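Long-range contacts in cofilin (Streptomyces griseoflavus, PDB 5IVU), which probably binds actin and belongs to the ADF/cofilin family of cytoskeletal proteins: residues 24-32 with 43-54; 59-67 with 94-105. All coordinates share one frame; numbering follows the deposited sequence.

Contact 1 of 2, residues 24-32 with 43-54; sequences KKLKYIIFH and EKSSDSVDYDNF
Leu-26 lays its CD2 methyl against CB of Ser-45, 3.6 Å away. The next two residues share one partner. Lys-27 N bonds to Ser-46 O at 2.9 Å, and Tyr-28 N reaches the same oxygen weakly, which makes a classic beta bulge. The Tyr-28 ring is then sandwiched. CB of Ser-46 sits over one face, 3.5 Å from the ring centroid, while the opposite face receives CB and the CD1 edge of Phe-54 in an edge-to-face pair with planes at 56°. Chi1 of 69° places the ring between its own backbone N and carbonyl carbon, and so turns it back over Ser-46 toward helix 51-57, where its OH bonds to Asp-57. Ile-29, paired with Ser-45 without hydrogen bonds, points to the other side of the sheet. Ile-30 N donates to Lys-44 O, and Ile-30 O is gripped by both Glu-43 N (2.8 Å) and Lys-44 N, a second classic bulge. On the face it shares with Tyr-28, CD1 of Ile-30 meets the edge of Phe-54 at CE1 (3.8 Å). Finally, the His-32 ring lies with one face against CB of Glu-43, 3.8 Å from its centroid. The strands, antiparallel at 177°, form a hairpin within the central sheet of the ADF fold; helix 11-21 packs on the Leu-26, Ile-29 and Ser-45 side, helix 51-57 covers Tyr-28 and Ile-30, and strand 64-72 bonds along the other edge of 28-32.

Contact 2 of 2, residues 59-67 with 94-105; sequences PEDECRWAV and AKMKQKMAYASS
Gln-98 supplies the polar joint through both ends of its amide. NE2 donates to Glu-62 OE1 (3.1 Å) on the anti lone pair of that oxygen, with carboxylate and amide nearly coplanar, while OE1 accepts from Cys-63 N (3.0 Å), which approaches from above the carbonyl plane. CG anti to the backbone N (chi1 -160°) and an extended chain carry the amide to the loop. Glu-62 OE1 also forms a salt bridge with Arg-64 NH2 at 2.9 Å, so one carboxylate oxygen ties the amide to a guanidinium whose NH1 bridges Glu-43 OE2 on the neighbouring hairpin.

The apolar contacts centre on Tyr-102. CB of Cys-63 stands over the middle of its ring, 3.7 Å from the centroid, and SG leans on CG of Lys-99 (3.7 Å) and on CB of Ala-94. Trp-65 meets Tyr-102 obliquely, planes at 37°, and Tyr-102 CD2 lies over the indole face, 3.3 Å from Trp-65 CZ2. Were Trp-65 replaced by an alanine, Tyr-102 would probably lose its indole cover at CD2 and a gap open there. The Tyr-102 hydroxyl bonds to Leu-33 N, anchoring the helix to the adjoining strand.

The axes of strand 64-67 and helix 96-105 pass 10.0 Å apart at 42°, a helix packed across a sheet. This belongs to the ADF-homology fold, whose long helix in related proteins contributes to actin binding.

Contact 1 pairs two strands by backbone bonds and adds helix 51-57 against one face; it is only partly buried, the loop around residues 47-50 lying at the surface. Contact 2 is a more buried strand-to-helix packing in which side chains do nearly all the work: an amide, a cysteine and two aromatic rings. Their centres lie about 18 Å apart, on opposite sides of the chain's centre, yet strands 28-33 and 64-72 are neighbours in one sheet and join them. Phe-31 N lies 2.8 Å from Trp-65 O, a probable hydrogen bond, and the Glu-43 OE2 to Arg-64 NH1 salt bridge (2.7 Å) extends the charged network of contact 2 to the hairpin of contact 1.

Contact 1 of 2, residues 24-32 with 43-54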
loop_
_atom_site.group_PDB
_atom_site.type_symbol
_atom_site.label_atom_id
_atom_site.label_comp_id
_atom_site.label_asym_id
_atom_site.label_seq_id
_atom_site.Cartn_x
_atom_site.Cartn_y
_atom_site.Cartn_z
ATOM N N LYS A 24 11.278 -11.657 8.104
ATOM C CA LYS A 24 11.893 -10.362 7.897
ATOM C C LYS A 24 12.705 -10.348 6.609
ATOM O O LYS A 24 13.934 -10.317 6.644
ATOM C CB LYS A 24 12.804 -10.048 9.099
ATOM C CG LYS A 24 12.261 -10.543 10.434
ATOM C CD LYS A 24 13.142 -10.097 11.592
ATOM C CE LYS A 24 13.184 -11.131 12.708
ATOM N NZ LYS A 24 11.836 -11.569 13.152
ATOM N N LYS A 25 12.014 -10.407 5.475
ATOM C CA LYS A 25 12.624 -10.097 4.174
ATOM C C LYS A 25 12.077 -8.820 3.534
ATOM O O LYS A 25 12.731 -8.257 2.668
ATOM C CB LYS A 25 12.485 -11.280 3.212
ATOM C CG LYS A 25 13.149 -12.541 3.748
ATOM C CD LYS A 25 13.498 -13.538 2.655
ATOM C CE LYS A 25 14.024 -14.843 3.244
ATOM N NZ LYS A 25 15.243 -14.653 4.085
ATOM N N LEU A 26 10.910 -8.353 3.984
ATOM C CA LEU A 26 10.183 -7.251 3.340
ATOM C C LEU A 26 9.640 -6.271 4.369
ATOM O O LEU A 26 9.183 -6.669 5.442
ATOM C CB LEU A 26 9.006 -7.783 2.521
ATOM C CG LEU A 26 9.282 -8.681 1.324
ATOM C CD1 LEU A 26 7.969 -9.107 0.694
ATOM C CD2 LEU A 26 10.183 -7.992 0.308
ATOM N N LYS A 27 9.712 -4.988 4.034
ATOM C CA LYS A 27 9.136 -3.933 4.854
ATOM C C LYS A 27 7.886 -3.339 4.196
ATOM O O LYS A 27 6.956 -2.961 4.902
ATOM C CB LYS A 27 10.185 -2.863 5.131
ATOM C CG LYS A 27 9.803 -1.833 6.191
ATOM C CD LYS A 27 9.774 -2.393 7.605
ATOM C CE LYS A 27 9.609 -1.252 8.602
ATOM N NZ LYS A 27 9.307 -1.705 9.986
ATOM N N TYR A 28 7.848 -3.259 2.861
ATOM C CA TYR A 28 6.628 -2.835 2.146
ATOM C C TYR A 28 6.461 -3.415 0.751
ATOM O O TYR A 28 7.408 -3.922 0.161
ATOM C CB TYR A 28 6.549 -1.302 2.077
ATOM C CG TYR A 28 7.574 -0.606 1.199
ATOM C CD1 TYR A 28 7.362 -0.443 -0.167
ATOM C CD2 TYR A 28 8.735 -0.062 1.755
ATOM C CE1 TYR A 28 8.286 0.215 -0.960
ATOM C CE2 TYR A 28 9.659 0.607 0.971
ATOM C CZ TYR A 28 9.436 0.730 -0.379
ATOM O OH TYR A 28 10.355 1.381 -1.137
ATOM N N ILE A 29 5.234 -3.318 0.241
ATOM C CA ILE A 29 4.866 -3.785 -1.103
ATOM C C ILE A 29 4.027 -2.694 -1.793
ATOM O O ILE A 29 3.123 -2.121 -1.179
ATOM C CB ILE A 29 4.016 -5.080 -1.055
ATOM C CG1 ILE A 29 4.732 -6.185 -0.276
ATOM C CG2 ILE A 29 3.686 -5.565 -2.465
ATOM C CD1 ILE A 29 3.874 -7.408 -0.016
ATOM N N ILE A 30 4.323 -2.434 -3.070
ATOM C CA ILE A 30 3.539 -1.519 -3.902
ATOM C C ILE A 30 2.742 -2.330 -4.926
ATOM O O ILE A 30 3.325 -3.058 -5.715
ATOM C CB ILE A 30 4.438 -0.506 -4.648
ATOM C CG1 ILE A 30 5.410 0.212 -3.689
ATOM C CG2 ILE A 30 3.581 0.514 -5.399
ATOM C CD1 ILE A 30 4.761 1.196 -2.728
ATOM N N PHE A 31 1.417 -2.209 -4.894
ATOM C CA PHE A 31 0.526 -2.836 -5.884
ATOM C C PHE A 31 0.005 -1.795 -6.871
ATOM O O PHE A 31 -0.081 -0.607 -6.542
ATOM C CB PHE A 31 -0.668 -3.501 -5.200
ATOM C CG PHE A 31 -0.291 -4.427 -4.087
ATOM C CD1 PHE A 31 -0.164 -3.960 -2.784
ATOM C CD2 PHE A 31 -0.064 -5.776 -4.339
ATOM C CE1 PHE A 31 0.188 -4.819 -1.754
ATOM C CE2 PHE A 31 0.284 -6.641 -3.312
ATOM C CZ PHE A 31 0.411 -6.163 -2.018
ATOM N N HIS A 32 -0.377 -2.265 -8.059
ATOM C CA HIS A 32 -0.871 -1.398 -9.140
ATOM C C HIS A 32 -1.754 -2.170 -10.142
ATOM O O HIS A 32 -1.769 -3.399 -10.126
ATOM C CB HIS A 32 0.316 -0.678 -9.821
ATOM C CG HIS A 32 1.065 -1.505 -10.828
ATOM N ND1 HIS A 32 1.354 -2.843 -10.648
ATOM C CD2 HIS A 32 1.633 -1.156 -12.007
ATOM C CE1 HIS A 32 2.036 -3.288 -11.687
ATOM N NE2 HIS A 32 2.218 -2.284 -12.527
ATOM N N GLU A 43 3.760 -4.158 -8.218
ATOM C CA GLU A 43 4.718 -3.298 -8.913
ATOM C C GLU A 43 6.100 -3.500 -8.322
ATOM O O GLU A 43 7.082 -3.607 -9.056
ATOM C CB GLU A 43 4.335 -1.816 -8.822
ATOM C CG GLU A 43 5.160 -0.927 -9.768
ATOM C CD GLU A 43 4.951 0.561 -9.568
ATOM O OE1 GLU A 43 4.520 0.982 -8.482
ATOM O OE2 GLU A 43 5.228 1.328 -10.501
ATOM N N LYS A 44 6.182 -3.512 -6.995
ATOM C CA LYS A 44 7.436 -3.843 -6.333
ATOM C C LYS A 44 7.352 -4.174 -4.849
ATOM O O LYS A 44 6.355 -3.926 -4.182
ATOM C CB LYS A 44 8.493 -2.757 -6.533
ATOM C CG LYS A 44 8.109 -1.307 -6.295
ATOM C CD LYS A 44 9.351 -0.361 -6.372
ATOM C CE LYS A 44 10.600 -0.789 -5.561
ATOM N NZ LYS A 44 11.715 0.211 -5.524
ATOM N N SER A 45 8.443 -4.766 -4.375
ATOM C CA SER A 45 8.690 -5.045 -2.969
ATOM C C SER A 45 9.969 -4.334 -2.548
ATOM O O SER A 45 10.809 -3.985 -3.378
ATOM C CB SER A 45 8.869 -6.543 -2.758
ATOM O OG SER A 45 7.789 -7.259 -3.317
ATOM N N SER A 46 10.115 -4.134 -1.249
ATOM C CA SER A 46 11.312 -3.524 -0.705
ATOM C C SER A 46 11.646 -4.098 0.655
ATOM O O SER A 46 10.754 -4.426 1.440
ATOM C CB SER A 46 11.125 -2.033 -0.566
ATOM O OG SER A 46 12.333 -1.424 -0.142
ATOM N N ASP A 47 12.943 -4.200 0.909
ATOM C CA ASP A 47 13.478 -4.590 2.209
ATOM C C ASP A 47 13.879 -3.368 3.019
ATOM O O ASP A 47 14.354 -3.512 4.145
ATOM C CB ASP A 47 14.674 -5.561 2.051
ATOM C CG ASP A 47 15.855 -4.960 1.278
ATOM O OD1 ASP A 47 15.767 -3.826 0.765
ATOM O OD2 ASP A 47 16.885 -5.643 1.163
ATOM N N SER A 48 13.693 -2.170 2.457
ATOM C CA SER A 48 14.207 -0.945 3.070
ATOM C C SER A 48 13.446 -0.562 4.333
ATOM O O SER A 48 12.226 -0.494 4.337
ATOM C CB SER A 48 14.169 0.236 2.078
ATOM O OG SER A 48 14.511 1.454 2.729
ATOM N N VAL A 49 14.194 -0.283 5.392
ATOM C CA VAL A 49 13.636 0.197 6.650
ATOM C C VAL A 49 13.304 1.708 6.580
ATOM O O VAL A 49 12.565 2.216 7.427
ATOM C CB VAL A 49 14.621 -0.108 7.813
ATOM C CG1 VAL A 49 15.731 0.946 7.903
ATOM C CG2 VAL A 49 13.896 -0.256 9.139
ATOM N N ASP A 50 13.859 2.407 5.585
ATOM C CA ASP A 50 13.736 3.862 5.467
ATOM C C ASP A 50 12.372 4.252 4.907
ATOM O O ASP A 50 12.066 3.986 3.741
ATOM C CB ASP A 50 14.845 4.405 4.558
ATOM C CG ASP A 50 15.103 5.893 4.754
ATOM O OD1 ASP A 50 14.239 6.624 5.289
ATOM O OD2 ASP A 50 16.198 6.338 4.348
ATOM N N TYR A 51 11.559 4.888 5.740
ATOM C CA TYR A 51 10.231 5.332 5.320
ATOM C C TYR A 51 10.254 6.289 4.108
ATOM O O TYR A 51 9.293 6.309 3.330
ATOM C CB TYR A 51 9.465 5.966 6.489
ATOM C CG TYR A 51 7.982 6.120 6.227
ATOM C CD1 TYR A 51 7.106 5.079 6.475
ATOM C CD2 TYR A 51 7.463 7.311 5.717
ATOM C CE1 TYR A 51 5.744 5.214 6.239
ATOM C CE2 TYR A 51 6.107 7.453 5.473
ATOM C CZ TYR A 51 5.247 6.404 5.740
ATOM O OH TYR A 51 3.905 6.530 5.498
ATOM N N ASP A 52 11.335 7.048 3.930
ATOM C CA ASP A 52 11.465 7.936 2.763
ATOM C C ASP A 52 11.596 7.204 1.426
ATOM O O ASP A 52 11.182 7.748 0.392
ATOM C CB ASP A 52 12.632 8.906 2.939
ATOM C CG ASP A 52 12.374 9.928 4.018
ATOM O OD1 ASP A 52 11.241 10.449 4.107
ATOM O OD2 ASP A 52 13.309 10.224 4.779
ATOM N N ASN A 53 12.159 6.001 1.435
ATOM C CA ASN A 53 12.159 5.138 0.239
ATOM C C ASN A 53 10.752 4.707 -0.170
ATOM O O ASN A 53 10.462 4.577 -1.367
ATOM C CB ASN A 53 13.010 3.879 0.444
ATOM C CG ASN A 53 14.495 4.144 0.288
ATOM O OD1 ASN A 53 15.069 4.984 0.980
ATOM N ND2 ASN A 53 15.117 3.443 -0.648
ATOM N N PHE A 54 9.893 4.471 0.828
ATOM C CA PHE A 54 8.476 4.182 0.588
ATOM C C PHE A 54 7.795 5.369 -0.084
ATOM O O PHE A 54 7.165 5.201 -1.136
ATOM C CB PHE A 54 7.764 3.824 1.895
ATOM C CG PHE A 54 6.273 3.701 1.768
ATOM C CD1 PHE A 54 5.707 2.852 0.820
ATOM C CD2 PHE A 54 5.432 4.405 2.621
ATOM C CE1 PHE A 54 4.328 2.726 0.706
ATOM C CE2 PHE A 54 4.051 4.278 2.520
ATOM C CZ PHE A 54 3.500 3.437 1.555
#

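Contact 2 of 2, residues 59-67 with 94-105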
loop_
_atom_site.group_PDB
_atom_site.type_symbol
_atom_site.label_atom_id
_atom_site.label_comp_id
_atom_site.label_asym_id
_atom_site.label_seq_id
_atom_site.Cartn_x
_atom_site.Cartn_y
_atom_site.Cartn_z
ATOM N N PRO A 59 4.142 7.323 -6.677
ATOM C CA PRO A 59 4.333 8.334 -7.715
ATOM C C PRO A 59 3.412 9.511 -7.467
ATOM O O PRO A 59 2.254 9.314 -7.081
ATOM C CB PRO A 59 3.976 7.606 -9.020
ATOM C CG PRO A 59 3.661 6.196 -8.646
ATOM C CD PRO A 59 3.348 6.192 -7.181
ATOM N N GLU A 60 3.935 10.714 -7.680
ATOM C CA GLU A 60 3.220 11.943 -7.344
ATOM C C GLU A 60 1.956 12.204 -8.172
ATOM O O GLU A 60 1.074 12.929 -7.711
ATOM C CB GLU A 60 4.161 13.160 -7.399
ATOM C CG GLU A 60 4.647 13.572 -8.781
ATOM C CD GLU A 60 5.831 14.530 -8.714
ATOM O OE1 GLU A 60 5.606 15.744 -8.498
ATOM O OE2 GLU A 60 6.984 14.064 -8.886
ATOM N N ASP A 61 1.865 11.612 -9.364
ATOM C CA ASP A 61 0.732 11.835 -10.271
ATOM C C ASP A 61 0.054 10.527 -10.743
ATOM O O ASP A 61 -0.553 10.489 -11.817
ATOM C CB ASP A 61 1.206 12.682 -11.468
ATOM C CG ASP A 61 2.312 12.001 -12.288
ATOM O OD1 ASP A 61 2.790 10.908 -11.898
ATOM O OD2 ASP A 61 2.699 12.569 -13.333
ATOM N N GLU A 62 0.169 9.465 -9.939
ATOM C CA GLU A 62 -0.484 8.186 -10.220
ATOM C C GLU A 62 -0.994 7.542 -8.943
ATOM O O GLU A 62 -0.436 7.761 -7.872
ATOM C CB GLU A 62 0.471 7.208 -10.895
ATOM C CG GLU A 62 0.858 7.572 -12.316
ATOM C CD GLU A 62 1.404 6.377 -13.082
ATOM O OE1 GLU A 62 0.639 5.414 -13.319
ATOM O OE2 GLU A 62 2.595 6.392 -13.442
ATOM N N CYS A 63 -2.066 6.760 -9.069
ATOM C CA CYS A 63 -2.599 5.988 -7.954
ATOM C C CYS A 63 -1.837 4.683 -7.762
ATOM O O CYS A 63 -1.341 4.084 -8.722
ATOM C CB CYS A 63 -4.071 5.645 -8.176
ATOM S SG CYS A 63 -5.113 7.046 -8.599
ATOM N N ARG A 64 -1.756 4.260 -6.505
ATOM C CA ARG A 64 -1.223 2.950 -6.138
ATOM C C ARG A 64 -1.991 2.457 -4.921
ATOM O O ARG A 64 -2.686 3.234 -4.258
ATOM C CB ARG A 64 0.286 3.010 -5.795
ATOM C CG ARG A 64 1.214 3.329 -6.955
ATOM C CD ARG A 64 1.316 2.197 -7.969
ATOM N NE ARG A 64 1.136 2.655 -9.355
ATOM C CZ ARG A 64 2.088 3.114 -10.173
ATOM N NH1 ARG A 64 3.357 3.211 -9.797
ATOM N NH2 ARG A 64 1.767 3.495 -11.396
ATOM N N TRP A 65 -1.868 1.162 -4.650
ATOM C CA TRP A 65 -2.086 0.629 -3.307
ATOM C C TRP A 65 -0.744 0.187 -2.746
ATOM O O TRP A 65 0.192 -0.079 -3.494
ATOM C CB TRP A 65 -3.043 -0.561 -3.297
ATOM C CG TRP A 65 -4.332 -0.344 -4.013
ATOM C CD1 TRP A 65 -5.417 0.336 -3.559
ATOM C CD2 TRP A 65 -4.680 -0.846 -5.299
ATOM N NE1 TRP A 65 -6.413 0.306 -4.492
ATOM C CE2 TRP A 65 -5.988 -0.418 -5.572
ATOM C CE3 TRP A 65 -4.009 -1.623 -6.251
ATOM C CZ2 TRP A 65 -6.652 -0.733 -6.762
ATOM C CZ3 TRP A 65 -4.666 -1.935 -7.444
ATOM C CH2 TRP A 65 -5.976 -1.485 -7.681
ATOM N N ALA A 66 -0.656 0.111 -1.426
ATOM C CA ALA A 66 0.544 -0.411 -0.795
ATOM C C ALA A 66 0.211 -1.052 0.519
ATOM O O ALA A 66 -0.829 -0.763 1.106
ATOM C CB ALA A 66 1.561 0.687 -0.581
ATOM N N VAL A 67 1.105 -1.928 0.965
ATOM C CA VAL A 67 1.105 -2.413 2.337
ATOM C C VAL A 67 2.456 -2.052 2.951
ATOM O O VAL A 67 3.489 -2.207 2.304
ATOM C CB VAL A 67 0.833 -3.925 2.414
ATOM C CG1 VAL A 67 1.063 -4.446 3.824
ATOM C CG2 VAL A 67 -0.598 -4.203 1.980
ATOM N N ALA A 94 -3.353 12.912 -10.190
ATOM C CA ALA A 94 -3.624 11.707 -10.979
ATOM C C ALA A 94 -4.884 11.892 -11.814
ATOM O O ALA A 94 -5.800 12.607 -11.414
ATOM C CB ALA A 94 -3.774 10.492 -10.075
ATOM N N LYS A 95 -4.922 11.237 -12.968
ATOM C CA LYS A 95 -6.082 11.310 -13.854
ATOM C C LYS A 95 -7.304 10.671 -13.190
ATOM O O LYS A 95 -7.183 9.674 -12.467
ATOM C CB LYS A 95 -5.788 10.623 -15.197
ATOM C CG LYS A 95 -4.693 11.288 -16.016
ATOM C CD LYS A 95 -5.113 12.559 -16.693
ATOM C CE LYS A 95 -3.948 13.541 -16.872
ATOM N NZ LYS A 95 -2.889 13.016 -17.785
ATOM N N MET A 96 -8.477 11.241 -13.441
ATOM C CA MET A 96 -9.724 10.751 -12.843
ATOM C C MET A 96 -10.109 9.339 -13.307
ATOM O O MET A 96 -10.594 8.541 -12.509
ATOM C CB MET A 96 -10.857 11.724 -13.154
ATOM C CG MET A 96 -12.181 11.395 -12.506
ATOM S SD MET A 96 -13.517 12.188 -13.386
ATOM C CE MET A 96 -13.243 11.672 -15.074
ATOM N N LYS A 97 -9.887 9.045 -14.589
ATOM C CA LYS A 97 -10.068 7.695 -15.140
ATOM C C LYS A 97 -9.288 6.643 -14.342
ATOM O O LYS A 97 -9.785 5.539 -14.115
ATOM C CB LYS A 97 -9.629 7.670 -16.612
ATOM C CG LYS A 97 -9.772 6.328 -17.329
ATOM C CD LYS A 97 -9.331 6.439 -18.787
ATOM C CE LYS A 97 -9.019 5.078 -19.402
ATOM N NZ LYS A 97 -8.528 5.190 -20.806
ATOM N N GLN A 98 -8.069 6.996 -13.927
ATOM C CA GLN A 98 -7.248 6.108 -13.115
ATOM C C GLN A 98 -7.794 6.009 -11.698
ATOM O O GLN A 98 -7.867 4.906 -11.148
ATOM C CB GLN A 98 -5.792 6.557 -13.087
ATOM C CG GLN A 98 -4.841 5.443 -12.674
ATOM C CD GLN A 98 -3.413 5.917 -12.484
ATOM O OE1 GLN A 98 -3.163 6.932 -11.835
ATOM N NE2 GLN A 98 -2.464 5.154 -13.012
ATOM N N LYS A 99 -8.177 7.144 -11.112
ATOM C CA LYS A 99 -8.751 7.149 -9.762
ATOM C C LYS A 99 -10.029 6.302 -9.675
ATOM O O LYS A 99 -10.260 5.629 -8.664
ATOM C CB LYS A 99 -9.071 8.573 -9.287
ATOM C CG LYS A 99 -7.879 9.495 -9.090
ATOM C CD LYS A 99 -8.331 10.780 -8.404
ATOM C CE LYS A 99 -7.637 12.024 -8.934
ATOM N NZ LYS A 99 -7.997 13.214 -8.113
ATOM N N MET A 100 -10.859 6.373 -10.713
ATOM C CA MET A 100 -12.096 5.601 -10.760
ATOM C C MET A 100 -11.813 4.101 -10.850
ATOM O O MET A 100 -12.517 3.307 -10.219
ATOM C CB MET A 100 -12.989 6.004 -11.951
ATOM C CG MET A 100 -13.717 7.335 -11.897
ATOM S SD MET A 100 -14.337 7.778 -10.274
ATOM C CE MET A 100 -12.931 8.658 -9.577
ATOM N N ALA A 101 -10.787 3.724 -11.615
ATOM C CA ALA A 101 -10.420 2.309 -11.773
ATOM C C ALA A 101 -9.864 1.703 -10.478
ATOM O O ALA A 101 -10.240 0.592 -10.094
ATOM C CB ALA A 101 -9.425 2.137 -12.906
ATOM N N TYR A 102 -8.982 2.442 -9.812
ATOM C CA TYR A 102 -8.435 2.014 -8.524
ATOM C C TYR A 102 -9.523 1.953 -7.457
ATOM O O TYR A 102 -9.596 0.979 -6.703
ATOM C CB TYR A 102 -7.278 2.925 -8.071
ATOM C CG TYR A 102 -5.933 2.518 -8.639
ATOM C CD1 TYR A 102 -5.635 2.703 -9.984
ATOM C CD2 TYR A 102 -4.955 1.946 -7.823
ATOM C CE1 TYR A 102 -4.405 2.334 -10.505
ATOM C CE2 TYR A 102 -3.724 1.566 -8.335
ATOM C CZ TYR A 102 -3.452 1.762 -9.674
ATOM O OH TYR A 102 -2.226 1.403 -10.181
ATOM N N ALA A 103 -10.368 2.980 -7.403
ATOM C CA ALA A 103 -11.513 2.997 -6.481
ATOM C C ALA A 103 -12.419 1.769 -6.627
ATOM O O ALA A 103 -12.843 1.197 -5.621
ATOM C CB ALA A 103 -12.330 4.263 -6.670
ATOM N N SER A 104 -12.708 1.372 -7.867
ATOM C CA SER A 104 -13.612 0.237 -8.123
ATOM C C SER A 104 -12.936 -1.147 -8.034
ATOM O O SER A 104 -13.626 -2.156 -7.963
ATOM C CB SER A 104 -14.345 0.404 -9.467
ATOM O OG SER A 104 -13.452 0.611 -10.542
ATOM N N SER A 105 -11.604 -1.194 -8.055
ATOM C CA SER A 105 -10.864 -2.439 -7.832
ATOM C C SER A 105 -10.292 -2.600 -6.411
ATOM O O SER A 105 -9.904 -3.703 -6.044
ATOM C CB SER A 105 -9.743 -2.562 -8.864
ATOM O OG SER A 105 -10.297 -2.791 -10.149
#